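Local coordinates for ABC transporter substrate-binding protein-branched chain amino acid transport (Streptococcus pneumoniae, PDB 4GNR) that binds isoleucine and probably hands branched-chain amino acids to the membrane components of a bacterial ABC importer as its substrate-binding protein, at residues A[21-26]-A[280-285]; A[146-151]-A[199-204]; A[106-111]-A[124-129]; A[116-121]-A[305-310]; A[332-337]-A[348-353]. All coordinates share one frame; numbering follows the deposited sequence.

Interaction 1: A[21-26]-A[280-285]; sequences AAYGTA and STFAAL. With ILE (isoleucine), chain B.
Ala26 and Ala283 mark the nearest backbone approach, CA to CA 4.7 Å, of two short helical segments that run roughly the same way and cross at -37°. The small residues permit this closeness: Ala26 O lies 3.3 Å from Ala283 CB and also receives a CA-H...O contact from Ala283, while Ala26 CB faces CB of Phe282. Nearer the ligand, the contact passes to two aromatic rings. Tyr23 and Phe282 lie side by side and point the same way, with Tyr23 CD1 3.6 Å from Phe282 CE2. Their planes stand at 79° in an oblique pairing. In Phe282, CG is anti to the carbonyl carbon (chi1 -58°), and this brings one ring face under the bound isoleucine. The ligand's CD1 is 3.6 Å from Phe282 CE1 and equally close to Tyr23 CG, over one face of each ring, while Thr281 CG2 covers the opposite face of Phe282. The two rings thus form an apolar floor for the end of the substrate side chain. In the conformer described, Ser280 OG accepts from Phe282 N at the helix N-cap, and a water links that hydroxyl to Ala22 O. Beyond the segments, Tyr206 meets the Tyr23 ring edge-to-face, Gly230 O and Tyr206 N engage the Tyr23 hydroxyl, and helix 262-275 packs on Ala283 and Ala284 through Tyr271 and Phe267.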
# COMPACT_ATOMS: atom_id res chain seq x y z
N ALA A 21 -4.92 8.29 -6.63
CA ALA A 21 -5.74 7.44 -7.52
C ALA A 21 -5.09 6.14 -7.97
O ALA A 21 -5.77 5.14 -8.15
CB ALA A 21 -6.18 8.25 -8.76
N ALA A 22 -3.78 6.18 -8.22
CA ALA A 22 -3.15 4.95 -8.69
C ALA A 22 -3.31 3.83 -7.67
O ALA A 22 -3.46 2.65 -8.04
CB ALA A 22 -1.67 5.16 -9.00
N TYR A 23 -3.25 4.17 -6.39
CA TYR A 23 -3.36 3.16 -5.34
C TYR A 23 -4.79 2.64 -5.21
O TYR A 23 -5.03 1.43 -5.20
CB TYR A 23 -2.90 3.73 -3.99
CG TYR A 23 -1.52 4.36 -3.98
CD1 TYR A 23 -0.40 3.71 -4.54
CD2 TYR A 23 -1.32 5.58 -3.36
CE1 TYR A 23 0.86 4.27 -4.46
CE2 TYR A 23 -0.06 6.16 -3.29
CZ TYR A 23 1.03 5.50 -3.83
OH TYR A 23 2.27 6.11 -3.75
N GLY A 24 -5.76 3.56 -5.11
CA GLY A 24 -7.14 3.14 -4.93
C GLY A 24 -7.71 2.45 -6.15
O GLY A 24 -8.53 1.56 -6.01
N THR A 25 -7.32 2.87 -7.34
CA THR A 25 -7.80 2.23 -8.57
C THR A 25 -7.27 0.78 -8.67
O THR A 25 -8.00 -0.14 -9.05
CB THR A 25 -7.41 3.05 -9.81
OG1 THR A 25 -8.04 4.34 -9.72
CG2 THR A 25 -7.81 2.35 -11.10
N ALA A 26 -6.00 0.59 -8.30
CA ALA A 26 -5.43 -0.77 -8.28
C ALA A 26 -6.25 -1.65 -7.31
O ALA A 26 -6.55 -2.80 -7.60
CB ALA A 26 -3.99 -0.73 -7.86
N SER A 280 -0.44 -4.32 -9.45
CA SER A 280 0.55 -3.88 -8.47
C SER A 280 0.28 -4.65 -7.15
O SER A 280 -0.74 -5.33 -6.98
CB SER A 280 0.50 -2.40 -8.13
OG SER A 280 -0.57 -2.11 -7.30
N THR A 281 1.19 -4.46 -6.21
CA THR A 281 1.07 -5.04 -4.88
C THR A 281 -0.25 -4.62 -4.24
O THR A 281 -0.77 -5.37 -3.40
CB THR A 281 2.27 -4.60 -3.98
OG1 THR A 281 2.23 -5.31 -2.76
CG2 THR A 281 2.31 -3.12 -3.73
N PHE A 282 -0.79 -3.45 -4.58
CA PHE A 282 -2.03 -2.99 -3.96
C PHE A 282 -3.23 -3.76 -4.49
O PHE A 282 -4.16 -4.04 -3.74
CB PHE A 282 -2.14 -1.48 -4.06
CG PHE A 282 -0.95 -0.81 -3.42
CD1 PHE A 282 -0.64 -1.07 -2.09
CD2 PHE A 282 -0.11 0.03 -4.12
CE1 PHE A 282 0.50 -0.53 -1.48
CE2 PHE A 282 1.01 0.61 -3.51
CZ PHE A 282 1.32 0.31 -2.19
N ALA A 283 -3.24 -4.07 -5.79
CA ALA A 283 -4.30 -4.94 -6.33
C ALA A 283 -4.26 -6.31 -5.63
O ALA A 283 -5.32 -6.87 -5.30
CB ALA A 283 -4.16 -5.12 -7.83
N ALA A 284 -3.06 -6.86 -5.44
CA ALA A 284 -2.90 -8.16 -4.80
C ALA A 284 -3.41 -8.12 -3.34
O ALA A 284 -4.14 -9.01 -2.91
CB ALA A 284 -1.43 -8.58 -4.86
N LEU A 285 -3.01 -7.10 -2.59
CA LEU A 285 -3.46 -6.97 -1.20
C LEU A 285 -4.98 -6.83 -1.13
O LEU A 285 -5.61 -7.42 -0.26
CB LEU A 285 -2.80 -5.78 -0.50
CG LEU A 285 -1.33 -5.99 -0.10
CD1 LEU A 285 -0.67 -4.66 0.20
CD2 LEU A 285 -1.19 -6.94 1.10
N ILE B . 1.18 2.43 2.76
CA ILE B . 0.73 3.75 2.24
C ILE B . -0.20 4.40 3.26
O ILE B . -0.66 5.53 3.01
CB ILE B . 0.24 3.71 0.76
CG1 ILE B . -0.71 2.56 0.53
CG2 ILE B . 1.43 3.60 -0.35
CD1 ILE B . -1.27 2.54 -0.87
OXT ILE B . -0.43 3.77 4.31
O HOH W 1 -0.96 0.68 -7.78

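Interaction 2: A[146-151]-A[199-204]; sequences VVLYTD and AIVVPG
Leu148 reaches across to Val201 of the neighbouring parallel strand and to Pro203 just beyond it. Its CB continues to a CG anti to the backbone N (chi1 -177°), and the next torsion turns one branch, CD1, back toward the partner. That methyl meets Val201 CG1 at 3.7 Å, touches Val201 O, and packs against Pro203 CD at 4.0 Å. The leucine also touches Arg165 of helix 155-167 and Asp175 of strand 171-178. On the other face of the sheet Val147 and Ile200 lie alongside one another, Val147 CG1 resting 4.0 Å from Ile200 CG2. Between these layers the backbones are stitched alternately: Val147 N to Ala199 O, Val201 N to Val147 O (2.8 Å), and Tyr149 N to Val201 O (2.9 Å). Pro203 then interrupts the pattern, having no N-H to offer Tyr149 O. That oxygen is met instead by carbon, Val202 CA and Pro203 CD each standing 3.2 Å from it. One further bond, Asp151 N to Pro203 O at 3.2 Å, continues the pairing past strand 199-201, and Asp151 OD1 takes a bond from Ala153 N. Between the two strands the chain runs through helix 155-167, the outer strand 171-178 and helix 186-193; with the strand order 2-1-3-4-5 across the sheet's parallel part, this is the beta-alpha-beta architecture of a type I periplasmic binding protein lobe.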
# COMPACT_ATOMS: atom_id res chain seq x y z
N VAL A 146 24.08 9.12 3.10
CA VAL A 146 22.82 9.19 2.35
C VAL A 146 22.19 10.57 2.50
O VAL A 146 22.51 11.34 3.41
CB VAL A 146 21.74 8.19 2.85
CG1 VAL A 146 22.24 6.76 2.74
CG2 VAL A 146 21.28 8.54 4.26
N VAL A 147 21.33 10.85 1.54
CA VAL A 147 20.45 11.98 1.56
C VAL A 147 19.05 11.40 1.94
O VAL A 147 18.64 10.39 1.44
CB VAL A 147 20.30 12.69 0.21
CG1 VAL A 147 19.19 13.72 0.23
CG2 VAL A 147 21.62 13.32 -0.22
N LEU A 148 18.34 12.07 2.84
CA LEU A 148 16.96 11.72 3.26
C LEU A 148 16.10 12.89 2.75
O LEU A 148 16.37 14.06 3.09
CB LEU A 148 16.86 11.52 4.77
CG LEU A 148 15.51 11.09 5.33
CD1 LEU A 148 14.98 9.80 4.67
CD2 LEU A 148 15.60 10.94 6.85
N TYR A 149 15.06 12.58 1.95
CA TYR A 149 14.21 13.62 1.29
C TYR A 149 12.78 13.15 1.48
O TYR A 149 12.35 12.21 0.85
CB TYR A 149 14.68 13.73 -0.15
CG TYR A 149 14.12 14.88 -0.97
CD1 TYR A 149 13.88 16.11 -0.42
CD2 TYR A 149 14.03 14.77 -2.34
CE1 TYR A 149 13.46 17.20 -1.23
CE2 TYR A 149 13.62 15.83 -3.15
CZ TYR A 149 13.34 17.04 -2.59
OH TYR A 149 12.95 18.11 -3.37
N THR A 150 12.04 13.87 2.32
CA THR A 150 10.74 13.39 2.78
C THR A 150 9.56 14.32 2.59
O THR A 150 9.70 15.55 2.66
CB THR A 150 10.90 13.17 4.36
OG1 THR A 150 12.03 12.33 4.63
CG2 THR A 150 9.68 12.59 5.02
N ASP A 151 8.39 13.72 2.35
CA ASP A 151 7.12 14.46 2.21
C ASP A 151 6.76 14.91 3.62
O ASP A 151 6.22 14.15 4.42
CB ASP A 151 6.02 13.55 1.64
CG ASP A 151 4.67 14.25 1.47
OD1 ASP A 151 4.53 15.44 1.87
OD2 ASP A 151 3.75 13.55 0.92
N ALA A 199 23.30 7.18 -1.73
CA ALA A 199 21.90 6.89 -2.02
C ALA A 199 21.04 8.03 -1.52
O ALA A 199 21.47 8.79 -0.63
CB ALA A 199 21.46 5.56 -1.37
N ILE A 200 19.85 8.13 -2.11
CA ILE A 200 18.85 9.10 -1.68
C ILE A 200 17.60 8.28 -1.26
O ILE A 200 17.09 7.51 -2.05
CB ILE A 200 18.42 10.08 -2.79
CG1 ILE A 200 19.64 10.77 -3.41
CG2 ILE A 200 17.46 11.10 -2.22
CD1 ILE A 200 19.26 11.75 -4.54
N VAL A 201 17.18 8.44 -0.02
CA VAL A 201 15.99 7.76 0.53
C VAL A 201 14.84 8.77 0.45
O VAL A 201 14.97 9.86 0.99
CB VAL A 201 16.25 7.28 1.96
CG1 VAL A 201 14.99 6.72 2.57
CG2 VAL A 201 17.35 6.21 1.98
N VAL A 202 13.74 8.38 -0.21
CA VAL A 202 12.62 9.27 -0.48
C VAL A 202 11.28 8.69 -0.00
O VAL A 202 10.56 8.05 -0.76
CB VAL A 202 12.51 9.62 -2.00
CG1 VAL A 202 11.39 10.64 -2.26
CG2 VAL A 202 13.86 10.15 -2.54
N PRO A 203 10.93 8.93 1.27
CA PRO A 203 9.63 8.52 1.78
C PRO A 203 8.57 9.49 1.19
O PRO A 203 8.62 10.69 1.39
CB PRO A 203 9.77 8.68 3.30
CG PRO A 203 11.23 8.70 3.56
CD PRO A 203 11.79 9.43 2.36
N GLY A 204 7.60 8.90 0.51
CA GLY A 204 6.56 9.67 -0.16
C GLY A 204 5.78 8.81 -1.14
O GLY A 204 6.04 7.62 -1.32

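Interaction 3: A[106-111]-A[124-129]; sequences SATQDG and FQDSFQ. With ILE (isoleucine), chain B.
Thr108 OG1 donates to Asp126 OD1 over 2.6 Å, on the syn side of the carboxylate but tilted 29° out of its plane, and accepts from the isoleucine ammonium N at 2.8 Å. With OG1 set between backbone N and carbonyl carbon (chi1 55°), one hydroxyl serves both partners, and the second-shell carboxylate probably polarises it toward the ligand. Thr108 N adds a nearly straight bond to the ligand's OXT, and Ser106 O takes another from its N. The backbone repeats the pairing, Asp126 N giving to Thr108 O at 2.8 Å. Further out, Asp110 OD2 accepts from Ser127 N at 2.8 Å in the first turn of the helix, and Asp110 OD1 meets Ser127 OG; both side chains have a second conformer, so these two bonds belong to the copy described. A water bridges Ala107 O and Gln109 O to Gln125 NE2. Packing follows: Thr108 CG2 lies 3.1 Å from Phe124 O, a buried oxygen without a polar partner, and approaches the Phe124 ring obliquely. The loop after strand 102-104 is thereby joined to the start of helix 126-139, with side chains touching Ser85 and Thr88 of helix 85-97, Tyr156 and Ile160 of helix 155-167, and Ile251 of strand 248-252.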
# COMPACT_ATOMS: atom_id res chain seq x y z
N SER A 106 -3.81 -1.88 2.82
CA SER A 106 -2.49 -1.29 2.59
C SER A 106 -2.08 -0.11 3.45
O SER A 106 -0.99 0.42 3.23
CB SER A 106 -2.46 -0.84 1.10
OG SER A 106 -3.61 -0.04 0.80
N ALA A 107 -2.89 0.29 4.44
CA ALA A 107 -2.52 1.45 5.29
C ALA A 107 -1.44 0.98 6.29
O ALA A 107 -1.71 0.17 7.16
CB ALA A 107 -3.74 1.99 6.00
N THR A 108 -0.25 1.56 6.16
CA THR A 108 0.93 1.13 6.91
C THR A 108 1.24 1.94 8.16
O THR A 108 2.21 1.63 8.88
CB THR A 108 2.16 1.15 5.97
OG1 THR A 108 2.27 2.46 5.39
CG2 THR A 108 2.06 0.11 4.86
N GLN A 109 0.46 2.95 8.49
CA GLN A 109 0.76 3.78 9.67
C GLN A 109 0.88 2.97 10.94
O GLN A 109 0.02 2.16 11.26
CB GLN A 109 -0.32 4.86 9.83
CG GLN A 109 -0.23 5.74 11.07
CD GLN A 109 -1.36 6.77 11.11
OE1 GLN A 109 -1.58 7.48 10.12
NE2 GLN A 109 -2.06 6.89 12.27
N ASP A 110 1.98 3.11 11.67
CA ASP A 110 2.06 2.35 12.90
C ASP A 110 0.99 2.81 13.86
O ASP A 110 0.59 3.97 13.89
CB ASP A 110 3.40 2.44 13.63
CG ASP A 110 4.52 1.76 12.89
OD1 ASP A 110 4.96 0.69 13.39
OD2 ASP A 110 4.90 2.21 11.80
N GLY A 111 0.56 1.83 14.63
CA GLY A 111 -0.45 1.97 15.68
C GLY A 111 -1.86 2.24 15.25
O GLY A 111 -2.73 2.44 16.10
N PHE A 124 2.12 -4.61 6.26
CA PHE A 124 3.14 -4.28 7.23
C PHE A 124 3.04 -2.78 7.63
O PHE A 124 2.17 -2.05 7.15
CB PHE A 124 4.53 -4.69 6.69
CG PHE A 124 4.78 -4.28 5.24
CD1 PHE A 124 5.02 -5.24 4.28
CD2 PHE A 124 4.75 -2.94 4.84
CE1 PHE A 124 5.24 -4.89 2.94
CE2 PHE A 124 4.94 -2.59 3.50
CZ PHE A 124 5.17 -3.56 2.56
N GLN A 125 3.93 -2.34 8.52
CA GLN A 125 3.92 -0.97 9.06
C GLN A 125 5.14 -0.15 8.67
O GLN A 125 6.18 -0.68 8.22
CB GLN A 125 3.70 -0.96 10.59
CG GLN A 125 2.25 -1.20 11.04
CD GLN A 125 1.71 -2.56 10.66
OE1 GLN A 125 2.29 -3.59 11.02
NE2 GLN A 125 0.59 -2.58 9.99
N ASP A 126 5.02 1.16 8.88
CA ASP A 126 6.09 2.10 8.50
C ASP A 126 7.37 1.91 9.29
O ASP A 126 8.45 2.10 8.72
CB ASP A 126 5.57 3.52 8.59
CG ASP A 126 4.48 3.79 7.57
OD1 ASP A 126 4.48 3.14 6.51
OD2 ASP A 126 3.63 4.65 7.86
N SER A 127 7.29 1.54 10.56
CA SER A 127 8.51 1.31 11.33
C SER A 127 9.34 0.20 10.66
O SER A 127 10.55 0.33 10.44
CB SER A 127 8.15 0.96 12.76
OG SER A 127 7.29 -0.16 12.77
N PHE A 128 8.65 -0.88 10.32
CA PHE A 128 9.21 -2.05 9.62
C PHE A 128 9.84 -1.58 8.30
O PHE A 128 10.98 -1.96 7.98
CB PHE A 128 8.03 -3.03 9.44
CG PHE A 128 8.20 -4.20 8.48
CD1 PHE A 128 8.39 -5.49 8.94
CD2 PHE A 128 8.00 -4.03 7.13
CE1 PHE A 128 8.43 -6.56 8.05
CE2 PHE A 128 8.02 -5.09 6.26
CZ PHE A 128 8.23 -6.36 6.73
N GLN A 129 9.14 -0.73 7.53
CA GLN A 129 9.70 -0.23 6.28
C GLN A 129 11.00 0.56 6.48
O GLN A 129 11.98 0.38 5.75
CB GLN A 129 8.71 0.63 5.49
CG GLN A 129 7.46 -0.12 5.06
CD GLN A 129 6.75 0.61 3.94
OE1 GLN A 129 7.20 0.59 2.79
NE2 GLN A 129 5.61 1.21 4.24
N ILE B . 1.18 2.43 2.76
CA ILE B . 0.73 3.75 2.24
C ILE B . -0.20 4.40 3.26
O ILE B . -0.66 5.53 3.01
CB ILE B . 0.24 3.71 0.76
CG1 ILE B . -0.71 2.56 0.53
CG2 ILE B . 1.43 3.60 -0.35
CD1 ILE B . -1.27 2.54 -0.87
OXT ILE B . -0.43 3.77 4.31
O HOH W 2 -0.95 -0.00 9.84

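Interaction 4: A[116-121]-A[305-310]; sequences QDYLFI and EIKDNL
Lys307 NZ is gripped by two carboxylates, Asp117 OD2 across the contact at 2.7 Å and Asp308 OD1 next to it on the same helix at 2.9 Å. NZ is out of the plane of both carboxylates, by 39° at Asp117, and at Asp308 it lies on the syn side. Asp117 has a second conformer, so its half of the network may be less constant. The lysine gets there by folding, its chain leaving anti to the backbone N (chi1 179°) and then bending at chi2 and chi3. The bends lay the methylenes across the turn, with CG 3.1 Å from Asp117 O, a carbonyl buried without any polar partner. CE lies off-centre over the Tyr118 ring, 4.3 Å from its centroid, in a CH-pi contact. Phe120 points from the edge strand 119-121 toward the helix. Leu310 CB stands over one face of its ring, 3.8 Å from the centroid and 22° off the normal, and Lys307 O approaches Phe120 CZ at 3.5 Å. His329 stacks on the same ring and Phe325 meets it edge-to-face, while Leu310 is backed by Leu292 and Ala296 of helix 281-297. The chemistry is graded, with charge at the exposed margin and aromatic CH-pi packing inside; a lysine ammonium held between two acidic groups probably stays protonated and offsets their mutual repulsion.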
# COMPACT_ATOMS: atom_id res chain seq x y z
N GLN A 116 -8.77 -0.67 18.18
CA GLN A 116 -9.82 -0.55 17.16
C GLN A 116 -10.46 -1.89 16.90
O GLN A 116 -9.99 -2.67 16.07
CB GLN A 116 -9.20 0.01 15.87
CG GLN A 116 -8.59 1.39 16.00
CD GLN A 116 -9.58 2.53 16.05
OE1 GLN A 116 -10.79 2.32 16.11
NE2 GLN A 116 -9.08 3.75 16.04
N ASP A 117 -11.56 -2.17 17.57
CA ASP A 117 -12.15 -3.48 17.40
C ASP A 117 -12.73 -3.70 15.99
O ASP A 117 -12.94 -4.85 15.61
CB ASP A 117 -13.18 -3.71 18.49
CG ASP A 117 -13.42 -5.16 18.75
OD1 ASP A 117 -12.44 -5.94 18.71
OD2 ASP A 117 -14.56 -5.51 19.07
N TYR A 118 -12.98 -2.62 15.23
CA TYR A 118 -13.55 -2.74 13.89
C TYR A 118 -12.58 -2.44 12.76
O TYR A 118 -13.02 -2.34 11.62
CB TYR A 118 -14.84 -1.91 13.77
CG TYR A 118 -15.95 -2.54 14.59
CD1 TYR A 118 -16.76 -3.51 14.03
CD2 TYR A 118 -16.16 -2.23 15.93
CE1 TYR A 118 -17.73 -4.16 14.75
CE2 TYR A 118 -17.16 -2.87 16.68
CZ TYR A 118 -17.93 -3.84 16.07
OH TYR A 118 -18.91 -4.49 16.78
N LEU A 119 -11.29 -2.29 13.03
CA LEU A 119 -10.31 -2.05 11.98
C LEU A 119 -9.37 -3.25 11.83
O LEU A 119 -8.89 -3.80 12.83
CB LEU A 119 -9.46 -0.82 12.27
CG LEU A 119 -8.47 -0.41 11.16
CD1 LEU A 119 -9.18 -0.03 9.88
CD2 LEU A 119 -7.60 0.75 11.64
N PHE A 120 -9.10 -3.60 10.58
CA PHE A 120 -8.15 -4.64 10.21
C PHE A 120 -7.20 -4.06 9.18
O PHE A 120 -7.63 -3.28 8.31
CB PHE A 120 -8.84 -5.88 9.66
CG PHE A 120 -9.73 -6.52 10.68
CD1 PHE A 120 -11.01 -6.03 10.92
CD2 PHE A 120 -9.28 -7.57 11.47
CE1 PHE A 120 -11.81 -6.56 11.92
CE2 PHE A 120 -10.07 -8.11 12.46
CZ PHE A 120 -11.34 -7.61 12.68
N ILE A 121 -5.93 -4.45 9.23
CA ILE A 121 -4.90 -3.95 8.31
C ILE A 121 -4.24 -5.15 7.64
O ILE A 121 -3.74 -6.05 8.31
CB ILE A 121 -3.86 -3.08 9.03
CG1 ILE A 121 -4.50 -1.82 9.62
CG2 ILE A 121 -2.71 -2.74 8.11
CD1 ILE A 121 -5.01 -0.88 8.62
N GLU A 305 -20.30 -10.38 13.86
CA GLU A 305 -19.80 -11.75 13.62
C GLU A 305 -18.74 -11.76 12.51
O GLU A 305 -17.76 -12.51 12.58
CB GLU A 305 -20.90 -12.78 13.35
CG GLU A 305 -21.74 -13.02 14.58
CD GLU A 305 -22.63 -14.24 14.49
OE1 GLU A 305 -22.76 -14.88 13.42
OE2 GLU A 305 -23.20 -14.59 15.53
N ILE A 306 -18.93 -10.96 11.46
CA ILE A 306 -17.89 -10.85 10.42
C ILE A 306 -16.59 -10.34 11.11
O ILE A 306 -15.50 -10.88 10.87
CB ILE A 306 -18.30 -9.89 9.28
CG1 ILE A 306 -19.55 -10.41 8.58
CG2 ILE A 306 -17.14 -9.77 8.30
CD1 ILE A 306 -20.06 -9.56 7.44
N LYS A 307 -16.72 -9.31 11.95
CA LYS A 307 -15.58 -8.77 12.70
C LYS A 307 -14.92 -9.86 13.55
O LYS A 307 -13.70 -10.04 13.51
CB LYS A 307 -16.05 -7.56 13.51
CG LYS A 307 -14.97 -6.90 14.38
CD LYS A 307 -14.79 -7.48 15.74
CE LYS A 307 -16.01 -7.16 16.63
NZ LYS A 307 -15.89 -7.62 18.02
N ASP A 308 -15.72 -10.59 14.31
CA ASP A 308 -15.16 -11.64 15.17
C ASP A 308 -14.43 -12.71 14.35
O ASP A 308 -13.37 -13.20 14.71
CB ASP A 308 -16.24 -12.31 16.02
CG ASP A 308 -16.71 -11.46 17.20
OD1 ASP A 308 -16.02 -10.51 17.60
OD2 ASP A 308 -17.75 -11.80 17.79
N ASN A 309 -15.06 -13.10 13.25
CA ASN A 309 -14.48 -14.13 12.38
C ASN A 309 -13.17 -13.65 11.75
O ASN A 309 -12.22 -14.43 11.60
CB ASN A 309 -15.49 -14.61 11.35
CG ASN A 309 -16.69 -15.33 11.98
OD1 ASN A 309 -16.75 -15.56 13.18
ND2 ASN A 309 -17.65 -15.67 11.14
N LEU A 310 -13.13 -12.38 11.35
CA LEU A 310 -11.88 -11.81 10.83
C LEU A 310 -10.80 -11.88 11.90
O LEU A 310 -9.66 -12.29 11.63
CB LEU A 310 -12.04 -10.35 10.40
CG LEU A 310 -12.65 -10.07 9.04
CD1 LEU A 310 -13.09 -8.64 8.91
CD2 LEU A 310 -11.66 -10.51 7.92

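Interaction 5: A[332-337]-A[348-353]; sequences VKTAYM and AEVVKP
Thr334 CG2 touches Val350 CG1 at 4.2 Å where the strands of a beta hairpin, 335-341 and 344-351, come together at the edge of the larger, mixed sheet. At Ala335 the link is partly watery: one molecule accepts from Ala335 N and donates to Val351 O. Ala335 O itself receives Val351 N at 2.9 Å. Tyr336 forms a non-hydrogen-bonded pair with Val350, and their side chains run side by side in the same direction. Here Val350 CG2 comes within 3.6 Å of Tyr336 CE2, while Glu349 O collects a CA-H...O contact from Tyr336 CA. The same oxygen accepts the amide of Met337, N to O 2.8 Å, and Glu349 N donates to Met337 O at 3.0 Å, a hydrogen-bonded pair. Met337 shares its face of the sheet with Ala335 and Val351, the side covered by Phe128, Ile132 and Tyr136 of helix 126-139. Its side chain starts anti to the backbone N (chi1 -175°) and curls away at chi2 and chi3; the contact with Val351 is made at its root, Met337 CB lying 4.1 Å from Val351 CG1.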
# COMPACT_ATOMS: atom_id res chain seq x y z
N VAL A 332 1.77 -10.11 10.19
CA VAL A 332 3.10 -10.03 9.63
C VAL A 332 2.88 -10.34 8.11
O VAL A 332 1.99 -11.13 7.74
CB VAL A 332 4.04 -11.07 10.28
CG1 VAL A 332 5.38 -11.11 9.59
CG2 VAL A 332 4.25 -10.72 11.74
N LYS A 333 3.67 -9.70 7.27
CA LYS A 333 3.62 -9.91 5.84
C LYS A 333 5.04 -10.00 5.29
O LYS A 333 5.96 -9.32 5.77
CB LYS A 333 2.91 -8.77 5.11
CG LYS A 333 1.46 -8.58 5.51
CD LYS A 333 0.54 -9.74 5.11
CE LYS A 333 0.42 -9.93 3.63
NZ LYS A 333 -0.59 -10.97 3.34
N THR A 334 5.20 -10.82 4.26
CA THR A 334 6.47 -10.90 3.55
C THR A 334 6.69 -9.57 2.80
O THR A 334 5.76 -8.99 2.22
CB THR A 334 6.46 -12.04 2.55
OG1 THR A 334 6.28 -13.26 3.29
CG2 THR A 334 7.74 -12.10 1.73
N ALA A 335 7.93 -9.11 2.83
CA ALA A 335 8.32 -7.90 2.12
C ALA A 335 9.48 -8.24 1.18
O ALA A 335 10.30 -9.13 1.45
CB ALA A 335 8.73 -6.80 3.08
N TYR A 336 9.53 -7.49 0.10
CA TYR A 336 10.56 -7.59 -0.90
C TYR A 336 11.15 -6.22 -1.19
O TYR A 336 10.46 -5.20 -1.10
CB TYR A 336 9.96 -8.06 -2.26
CG TYR A 336 9.20 -9.36 -2.16
CD1 TYR A 336 7.85 -9.36 -1.87
CD2 TYR A 336 9.82 -10.59 -2.34
CE1 TYR A 336 7.12 -10.52 -1.76
CE2 TYR A 336 9.10 -11.77 -2.22
CZ TYR A 336 7.75 -11.72 -1.94
OH TYR A 336 6.98 -12.86 -1.83
N MET A 337 12.45 -6.19 -1.47
CA MET A 337 13.09 -4.97 -1.98
C MET A 337 13.22 -5.25 -3.48
O MET A 337 13.85 -6.23 -3.90
CB MET A 337 14.44 -4.69 -1.38
CG MET A 337 14.99 -3.34 -1.86
SD MET A 337 14.08 -1.88 -1.28
CE MET A 337 14.65 -1.79 0.44
N ALA A 348 14.02 -9.11 -7.23
CA ALA A 348 13.28 -8.95 -5.99
C ALA A 348 14.04 -9.78 -4.94
O ALA A 348 14.52 -10.87 -5.24
CB ALA A 348 11.82 -9.43 -6.11
N GLU A 349 14.19 -9.21 -3.74
CA GLU A 349 14.89 -9.83 -2.59
C GLU A 349 14.00 -9.82 -1.35
O GLU A 349 13.58 -8.74 -0.91
CB GLU A 349 16.17 -9.04 -2.26
CG GLU A 349 17.18 -9.01 -3.40
CD GLU A 349 18.29 -8.00 -3.15
OE1 GLU A 349 18.24 -6.94 -3.80
OE2 GLU A 349 19.11 -8.17 -2.22
N VAL A 350 13.74 -10.99 -0.76
CA VAL A 350 12.93 -11.05 0.46
C VAL A 350 13.74 -10.36 1.56
O VAL A 350 14.90 -10.67 1.76
CB VAL A 350 12.59 -12.49 0.86
CG1 VAL A 350 11.90 -12.52 2.20
CG2 VAL A 350 11.73 -13.13 -0.22
N VAL A 351 13.09 -9.44 2.27
CA VAL A 351 13.71 -8.65 3.31
C VAL A 351 12.83 -8.56 4.54
O VAL A 351 11.62 -8.60 4.44
CB VAL A 351 14.04 -7.20 2.81
CG1 VAL A 351 15.19 -7.21 1.81
CG2 VAL A 351 12.80 -6.54 2.20
N LYS A 352 13.47 -8.45 5.69
CA LYS A 352 12.75 -8.30 6.96
C LYS A 352 13.66 -7.44 7.85
O LYS A 352 14.86 -7.39 7.64
CB LYS A 352 12.42 -9.66 7.59
CG LYS A 352 13.65 -10.45 7.96
CD LYS A 352 13.34 -11.84 8.54
CE LYS A 352 14.63 -12.56 8.91
NZ LYS A 352 14.42 -13.91 9.48
N PRO A 353 13.11 -6.78 8.89
CA PRO A 353 13.96 -5.98 9.75
C PRO A 353 15.01 -6.78 10.47
O PRO A 353 14.82 -7.98 10.68
CB PRO A 353 12.99 -5.41 10.78
CG PRO A 353 11.71 -5.42 10.13
CD PRO A 353 11.70 -6.64 9.24
OXT PRO A 353 16.04 -6.20 10.84
O HOH W 3 9.72 -10.51 4.85
O HOH W 4 16.12 -6.61 -5.52

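From the N terminus, interaction 1 opens first at 21-26 and closes only at 280-285, so interactions 2 and 3 lie within its span. Interaction 3 closes a short loop, but 116-121 falls between its segments, and interaction 4 therefore crosses it. Closing at 305-310, interaction 4 also crosses interaction 1 and encloses interaction 2. Interaction 5 follows all the others as the C-terminal hairpin. Interactions 1 and 3 share the isoleucine and touch where Phe282 CD1 meets Ser106 CB at 3.7 Å. Phe128 packs interaction 3 against interaction 5, whose sheet also holds interaction 2. Interaction 4 ties edge strand 119-121 of the other sheet to helix 303-310, its centre about 35 Å from that of interaction 2.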